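Local coordinates for glutathione S-transferase, N-terminal domain protein (Pseudomonas putida, PDB 4NAX) that probably acts as a glutathione transferase of the GST superfamily, with one glutathione disulfide bound to each subunit, at residues 145-148 and 149-152; 124-127 and 128-132. All blocks are in the same frame, centred on the assembly; numbering follows the deposited sequence.

Interaction 1: residues 145-148 and 149-152. With GDS (oxidized glutathione disulfide), chain F; FMT (formic acid), chain E.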
loop_
_atom_site.group_PDB
_atom_site.type_symbol
_atom_site.label_atom_id
_atom_site.label_comp_id
_atom_site.label_asym_id
_atom_site.label_seq_id
_atom_site.Cartn_x
_atom_site.Cartn_y
_atom_site.Cartn_z
ATOM N N GLU A 145 22.215 -19.343 -6.641
ATOM C CA GLU A 145 22.524 -20.535 -5.855
ATOM C C GLU A 145 22.202 -20.386 -4.362
ATOM O O GLU A 145 21.713 -21.350 -3.740
ATOM C CB GLU A 145 23.988 -20.920 -6.066
ATOM C CG GLU A 145 24.215 -21.818 -7.286
ATOM C CD GLU A 145 24.348 -21.071 -8.607
ATOM O OE1 GLU A 145 24.611 -21.732 -9.639
ATOM O OE2 GLU A 145 24.190 -19.826 -8.631
ATOM N N ASP A 146 22.471 -19.204 -3.805
ATOM C CA ASP A 146 22.175 -18.906 -2.399
ATOM C C ASP A 146 20.672 -18.699 -2.287
ATOM O O ASP A 146 20.130 -17.730 -2.829
ATOM C CB ASP A 146 22.953 -17.656 -1.949
ATOM C CG ASP A 146 22.650 -17.204 -0.514
ATOM O OD1 ASP A 146 21.897 -17.858 0.228
ATOM O OD2 ASP A 146 23.193 -16.128 -0.126
ATOM N N LYS A 147 20.013 -19.615 -1.581
ATOM C CA LYS A 147 18.555 -19.610 -1.443
ATOM C C LYS A 147 18.055 -18.878 -0.188
ATOM O O LYS A 147 16.852 -18.862 0.070
ATOM C CB LYS A 147 17.985 -21.038 -1.500
ATOM C CG LYS A 147 18.280 -21.790 -2.788
ATOM C CD LYS A 147 17.848 -21.039 -4.044
ATOM C CE LYS A 147 18.141 -21.862 -5.289
ATOM N NZ LYS A 147 17.781 -21.110 -6.518
ATOM N N ARG A 148 18.944 -18.249 0.584
ATOM C CA ARG A 148 18.497 -17.508 1.755
ATOM C C ARG A 148 17.522 -16.367 1.381
ATOM O O ARG A 148 16.495 -16.213 2.038
ATOM C CB ARG A 148 19.658 -16.995 2.598
ATOM C CG ARG A 148 20.362 -18.131 3.320
ATOM C CD ARG A 148 21.625 -17.684 4.036
ATOM N NE ARG A 148 22.612 -17.175 3.086
ATOM C CZ ARG A 148 23.826 -16.740 3.405
ATOM N NH1 ARG A 148 24.229 -16.711 4.673
ATOM N NH2 ARG A 148 24.634 -16.315 2.442
ATOM N N PRO A 149 17.790 -15.611 0.294
ATOM C CA PRO A 149 16.797 -14.605 -0.106
ATOM C C PRO A 149 15.437 -15.217 -0.483
ATOM O O PRO A 149 14.394 -14.773 0.004
ATOM C CB PRO A 149 17.479 -13.899 -1.299
ATOM C CG PRO A 149 18.931 -14.100 -1.032
ATOM C CD PRO A 149 19.033 -15.483 -0.484
ATOM N N ARG A 150 15.444 -16.239 -1.332
ATOM C CA ARG A 150 14.220 -16.921 -1.705
ATOM C C ARG A 150 13.451 -17.329 -0.447
ATOM O O ARG A 150 12.240 -17.090 -0.315
ATOM C CB ARG A 150 14.504 -18.170 -2.535
ATOM C CG ARG A 150 13.241 -18.923 -2.946
ATOM C CD ARG A 150 13.508 -20.346 -3.405
ATOM N NE ARG A 150 13.969 -21.175 -2.292
ATOM C CZ ARG A 150 14.536 -22.372 -2.426
ATOM N NH1 ARG A 150 14.755 -22.893 -3.627
ATOM N NH2 ARG A 150 14.923 -23.039 -1.350
ATOM N N ASP A 151 14.157 -17.974 0.469
ATOM C CA ASP A 151 13.508 -18.516 1.651
ATOM C C ASP A 151 12.923 -17.407 2.543
ATOM O O ASP A 151 11.832 -17.565 3.121
ATOM C CB ASP A 151 14.490 -19.403 2.410
ATOM C CG ASP A 151 14.816 -20.723 1.672
ATOM O OD1 ASP A 151 14.181 -21.079 0.654
ATOM O OD2 ASP A 151 15.730 -21.419 2.159
ATOM N N ARG A 152 13.597 -16.270 2.615
ATOM C CA ARG A 152 13.069 -15.102 3.335
ATOM C C ARG A 152 11.687 -14.736 2.812
ATOM O O ARG A 152 10.739 -14.549 3.578
ATOM C CB ARG A 152 14.029 -13.913 3.198
ATOM C CG ARG A 152 13.509 -12.565 3.675
ATOM C CD ARG A 152 14.586 -11.486 3.592
ATOM N NE ARG A 152 14.117 -10.142 3.918
ATOM C CZ ARG A 152 13.924 -9.649 5.143
ATOM N NH1 ARG A 152 14.156 -10.386 6.231
ATOM N NH2 ARG A 152 13.499 -8.389 5.282
HETATM N N1 GDS F . 2.360 -2.130 6.296
HETATM C CA1 GDS F . 2.577 -2.043 7.745
HETATM C C1 GDS F . 2.198 -0.661 8.204
HETATM O OE1 GDS F . 1.728 -0.501 9.351
HETATM O OE2 GDS F . 2.359 0.287 7.414
HETATM C CB1 GDS F . 4.056 -2.314 8.073
HETATM C CG1 GDS F . 4.283 -2.354 9.571
HETATM C CD1 GDS F . 5.659 -2.856 9.948
HETATM O O1 GDS F . 6.477 -3.219 9.103
HETATM N N2 GDS F . 5.904 -2.864 11.258
HETATM C CA2 GDS F . 7.153 -3.368 11.828
HETATM C C2 GDS F . 6.867 -4.520 12.762
HETATM O O2 GDS F . 5.984 -4.401 13.612
HETATM C CB2 GDS F . 7.881 -2.261 12.588
HETATM S SG2 GDS F . 8.297 -0.822 11.616
HETATM N N3 GDS F . 7.633 -5.600 12.661
HETATM C CA3 GDS F . 7.493 -6.723 13.586
HETATM C C3 GDS F . 7.874 -8.039 12.994
HETATM O OE3 GDS F . 8.241 -8.087 11.787
HETATM O OE4 GDS F . 7.810 -9.035 13.754
HETATM N N4 GDS F . 8.593 -2.592 7.138
HETATM C CA4 GDS F . 8.256 -2.574 5.724
HETATM C C4 GDS F . 7.121 -1.645 5.347
HETATM O OE5 GDS F . 6.921 -0.643 6.053
HETATM O OE6 GDS F . 6.487 -1.909 4.304
HETATM C C5 GDS F . 9.833 -2.781 7.573
HETATM O O5 GDS F . 10.784 -2.930 6.813
HETATM C CA5 GDS F . 10.029 -2.760 9.066
HETATM N N5 GDS F . 11.016 -3.739 9.481
HETATM C CB5 GDS F . 10.477 -1.356 9.498
HETATM S SG5 GDS F . 10.449 -1.092 11.272
HETATM C CA6 GDS F . 11.040 -7.851 9.553
HETATM C C6 GDS F . 12.213 -8.181 8.654
HETATM O OE7 GDS F . 12.718 -9.326 8.676
HETATM O OE8 GDS F . 12.656 -7.285 7.901
HETATM N N6 GDS F . 10.379 -9.066 10.003
HETATM C CB6 GDS F . 11.507 -7.133 10.818
HETATM C CG6 GDS F . 11.894 -5.680 10.593
HETATM C CD6 GDS F . 10.706 -4.842 10.155
HETATM O O6 GDS F . 9.542 -5.148 10.426
HETATM C C FMT E . 14.055 -21.424 -6.810
HETATM O O1 FMT E . 15.092 -21.549 -6.179
HETATM O O2 FMT E . 12.944 -21.893 -6.250
HETATM O O HOH W 1 17.510 -16.923 -3.381
#

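Interaction 2: residues 124-127 and 128-132. With GDS (oxidized glutathione disulfide), chain C.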
loop_
_atom_site.group_PDB
_atom_site.type_symbol
_atom_site.label_atom_id
_atom_site.label_comp_id
_atom_site.label_asym_id
_atom_site.label_seq_id
_atom_site.Cartn_x
_atom_site.Cartn_y
_atom_site.Cartn_z
ATOM N N GLY A 124 1.023 -3.273 1.191
ATOM C CA GLY A 124 2.336 -3.306 1.829
ATOM C C GLY A 124 2.938 -4.689 2.003
ATOM O O GLY A 124 4.177 -4.849 2.013
ATOM N N GLY A 125 2.083 -5.708 2.084
ATOM C CA GLY A 125 2.515 -7.064 2.419
ATOM C C GLY A 125 2.345 -8.017 1.256
ATOM O O GLY A 125 3.312 -8.490 0.672
ATOM N N ILE A 126 1.087 -8.309 0.913
ATOM C CA ILE A 126 0.793 -9.306 -0.104
ATOM C C ILE A 126 1.489 -9.024 -1.427
ATOM O O ILE A 126 2.190 -9.872 -1.961
ATOM C CB ILE A 126 -0.725 -9.438 -0.297
ATOM C CG1 ILE A 126 -1.438 -9.903 0.983
ATOM C CG2 ILE A 126 -1.044 -10.288 -1.513
ATOM C CD1 ILE A 126 -1.157 -11.334 1.364
ATOM N N GLY A 127 1.251 -7.846 -1.994
ATOM C CA GLY A 127 1.847 -7.544 -3.307
ATOM C C GLY A 127 3.372 -7.558 -3.280
ATOM O O GLY A 127 4.007 -8.247 -4.060
ATOM N N PRO A 128 3.967 -6.766 -2.372
ATOM C CA PRO A 128 5.429 -6.662 -2.399
ATOM C C PRO A 128 6.101 -7.998 -2.110
ATOM O O PRO A 128 7.080 -8.342 -2.763
ATOM C CB PRO A 128 5.710 -5.610 -1.307
ATOM C CG PRO A 128 4.514 -4.700 -1.370
ATOM C CD PRO A 128 3.356 -5.668 -1.583
ATOM N N MET A 129 5.572 -8.762 -1.155
ATOM C CA MET A 129 6.224 -10.011 -0.754
ATOM C C MET A 129 5.984 -11.137 -1.731
ATOM O O MET A 129 6.918 -11.869 -2.077
ATOM C CB MET A 129 5.846 -10.374 0.678
ATOM C CG MET A 129 6.265 -9.297 1.670
ATOM S SD MET A 129 8.069 -9.057 1.738
ATOM C CE MET A 129 8.248 -7.525 0.927
ATOM N N PHE A 130 4.747 -11.300 -2.203
ATOM C CA PHE A 130 4.512 -12.311 -3.194
ATOM C C PHE A 130 5.327 -12.016 -4.456
ATOM O O PHE A 130 5.849 -12.919 -5.113
ATOM C CB PHE A 130 3.018 -12.461 -3.561
ATOM C CG PHE A 130 2.126 -13.068 -2.502
ATOM C CD1 PHE A 130 2.523 -13.323 -1.209
ATOM C CD2 PHE A 130 0.800 -13.338 -2.850
ATOM C CE1 PHE A 130 1.630 -13.849 -0.286
ATOM C CE2 PHE A 130 -0.087 -13.842 -1.934
ATOM C CZ PHE A 130 0.329 -14.103 -0.647
ATOM N N GLY A 131 5.442 -10.739 -4.801
ATOM C CA GLY A 131 6.232 -10.368 -5.956
ATOM C C GLY A 131 7.689 -10.789 -5.829
ATOM O O GLY A 131 8.315 -11.151 -6.825
ATOM N N GLN A 132 8.245 -10.758 -4.616
ATOM C CA GLN A 132 9.619 -11.209 -4.425
ATOM C C GLN A 132 9.743 -12.723 -4.562
ATOM O O GLN A 132 10.770 -13.208 -5.031
ATOM C CB GLN A 132 10.212 -10.747 -3.094
ATOM C CG GLN A 132 10.146 -9.247 -2.816
ATOM C CD GLN A 132 10.370 -8.413 -4.043
ATOM O OE1 GLN A 132 11.437 -8.462 -4.658
ATOM N NE2 GLN A 132 9.370 -7.642 -4.415
HETATM N N1 GDS C . 10.541 -4.152 -11.743
HETATM C CA1 GDS C . 9.835 -5.363 -11.326
HETATM C C1 GDS C . 10.789 -6.360 -10.707
HETATM O OE1 GDS C . 10.309 -7.230 -9.944
HETATM O OE2 GDS C . 12.013 -6.308 -10.960
HETATM C CB1 GDS C . 9.146 -5.990 -12.544
HETATM C CG1 GDS C . 8.052 -7.009 -12.200
HETATM C CD1 GDS C . 6.882 -6.352 -11.511
HETATM O O1 GDS C . 6.622 -5.180 -11.707
HETATM N N2 GDS C . 6.194 -7.133 -10.688
HETATM C CA2 GDS C . 4.997 -6.695 -9.998
HETATM C C2 GDS C . 5.197 -6.703 -8.506
HETATM O O2 GDS C . 5.839 -7.593 -7.960
HETATM C CB2 GDS C . 3.826 -7.614 -10.349
HETATM S SG2 GDS C . 3.259 -7.503 -12.042
HETATM N N3 GDS C . 4.603 -5.729 -7.820
HETATM C CA3 GDS C . 4.724 -5.608 -6.377
HETATM C C3 GDS C . 3.512 -5.009 -5.696
HETATM O OE3 GDS C . 3.714 -4.464 -4.591
HETATM O OE4 GDS C . 2.410 -5.160 -6.234
HETATM N N4 GDS C . 5.951 -2.934 -13.610
HETATM C CA4 GDS C . 6.676 -2.232 -14.646
HETATM C C4 GDS C . 8.123 -1.997 -14.312
HETATM O OE5 GDS C . 8.860 -1.424 -15.167
HETATM O OE6 GDS C . 8.549 -2.425 -13.208
HETATM C C5 GDS C . 4.677 -2.655 -13.364
HETATM O O5 GDS C . 4.081 -1.774 -13.973
HETATM C CA5 GDS C . 3.972 -3.497 -12.323
HETATM N N5 GDS C . 3.126 -2.653 -11.486
HETATM C CB5 GDS C . 3.132 -4.548 -13.051
HETATM S SG5 GDS C . 2.143 -5.595 -11.982
HETATM C CA6 GDS C . 1.715 -0.470 -7.318
HETATM C C6 GDS C . 0.249 -0.665 -7.561
HETATM O OE7 GDS C . -0.253 -0.151 -8.590
HETATM O OE8 GDS C . -0.397 -1.325 -6.714
HETATM N N6 GDS C . 1.970 -0.416 -5.864
HETATM C CB6 GDS C . 2.511 -1.609 -7.958
HETATM C CG6 GDS C . 2.371 -1.604 -9.484
HETATM C CD6 GDS C . 3.280 -2.593 -10.160
HETATM O O6 GDS C . 4.064 -3.307 -9.523
#

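Interaction 1: residues 145-148 and 149-152
One face of the R150 guanidinium lies against the K147 side chain, whose CG stands 3.6 Å above the plane and nearer its rim than its middle. At its edge lie D151 OD1 and a formic acid molecule (probably formate). R150 NE and NH2 both point at a single oxygen, D151 OD1, with NH2 at 2.9 Å from OD1 and aligned with its syn lone pair, while NH1 turns to the formic acid, probably from the crystallisation liquor. K147 bends at chi2 (-54°) and is straight beyond it, so that its methylenes run along the guanidinium before NZ ends 2.7 Å from O1 of the formic acid. The small molecule lies between two positive groups, and H137 ND1 also binds it.

A second guanidinium, that of R148, grips the D146 carboxylate side-on in a salt bridge: NE goes to OD1, and NH2 lies 3.0 Å from OD2. The two groups are not coplanar, for OD2 is approached from 45° above the carboxylate plane. OD1 takes a further bond from the backbone, R148 N to D146 OD1 at 3.0 Å, from the face opposite NE. R152 carries its guanidinium out on a chain extended from CG to NE, NH2 bonding OE8 (3.0 Å) and NH1 bonding OE7 of a glutathione disulfide held mainly by the second subunit.

Behind these side chains the helix begins with D151 N to K147 O (2.9 Å), followed by R152 N to R148 O. P149 suits this first turn because an amide hydrogen is not needed there; its CD packs beside D146, and its ring touches P149 of the second subunit. A water spans D146 O and R150 N. D146 and D151 would probably complement the helix dipole, D146 closing an Asx turn that caps the N-terminus of helix 148-168.

Interaction 2: residues 124-127 and 128-132
The carbonyl of G124 faces a proline ring where a helical N-H would normally come: P128 has no hydrogen on its nitrogen, and its CG lies 3.4 Å from G124 O. The helix kinks here, just after a wider pi-type turn at 124-126, and resumes with M129 N to G125 O at 2.9 Å, F130 N to I126 O and G131 N to G127 O.

Glutathione disulfide occupies the side bearing G127 and G131. Its carboxylate oxygen OE3 comes within 3.2 Å of P128 N, and its O2 lies 3.4 Å from G131 CA. A beta carbon on either glycine would run into the ligand, which is consistent with glycine at both places. This is the wall that the all-helical C-terminal domain of a glutathione transferase turns toward the ligand bound at its thioredoxin-like partner.

On another side I126 and F130 lie alongside each other, one turn apart and pointing the same way. I126 CG2, anti to its own nitrogen, rests over one ring face in a CH-pi contact, 4.0 Å from the F130 centroid, and CD1 reaches CZ. From helix 180-193, W188 packs on both and L192 on F130. Replacing F130 by an alanine is likely to open a gap beside W188 and to remove the face on which the I126 methyl rests.

Q132 folds back along the helix, so that NE2 binds P128 O at 2.9 Å, in the carbonyl plane, and the same oxygen accepts Q132 N. Q132 OE1 meets Y153 OH and R152 NH2 of the second subunit.

In the fold
The two regions lie on consecutive helices, 109-137 and 148-168, with centres 16 Å apart and nearest atoms about 6 Å apart, so they do not touch within the chain. F136, farther along the first helix than interaction 2, packs on P149 and R150 of interaction 1. The closer connection runs through the dimer. R152 of interaction 1 binds the disulfide and Q132 of the second subunit, while the glycine face of interaction 2 backs the disulfide of its own chain, which receives R152 from the partner. Each ligand pocket thus draws on both subunits. P149 in interaction 1 is more remote: its side chain is about 13 Å from a bound disulfide, and it lies at the subunit interface.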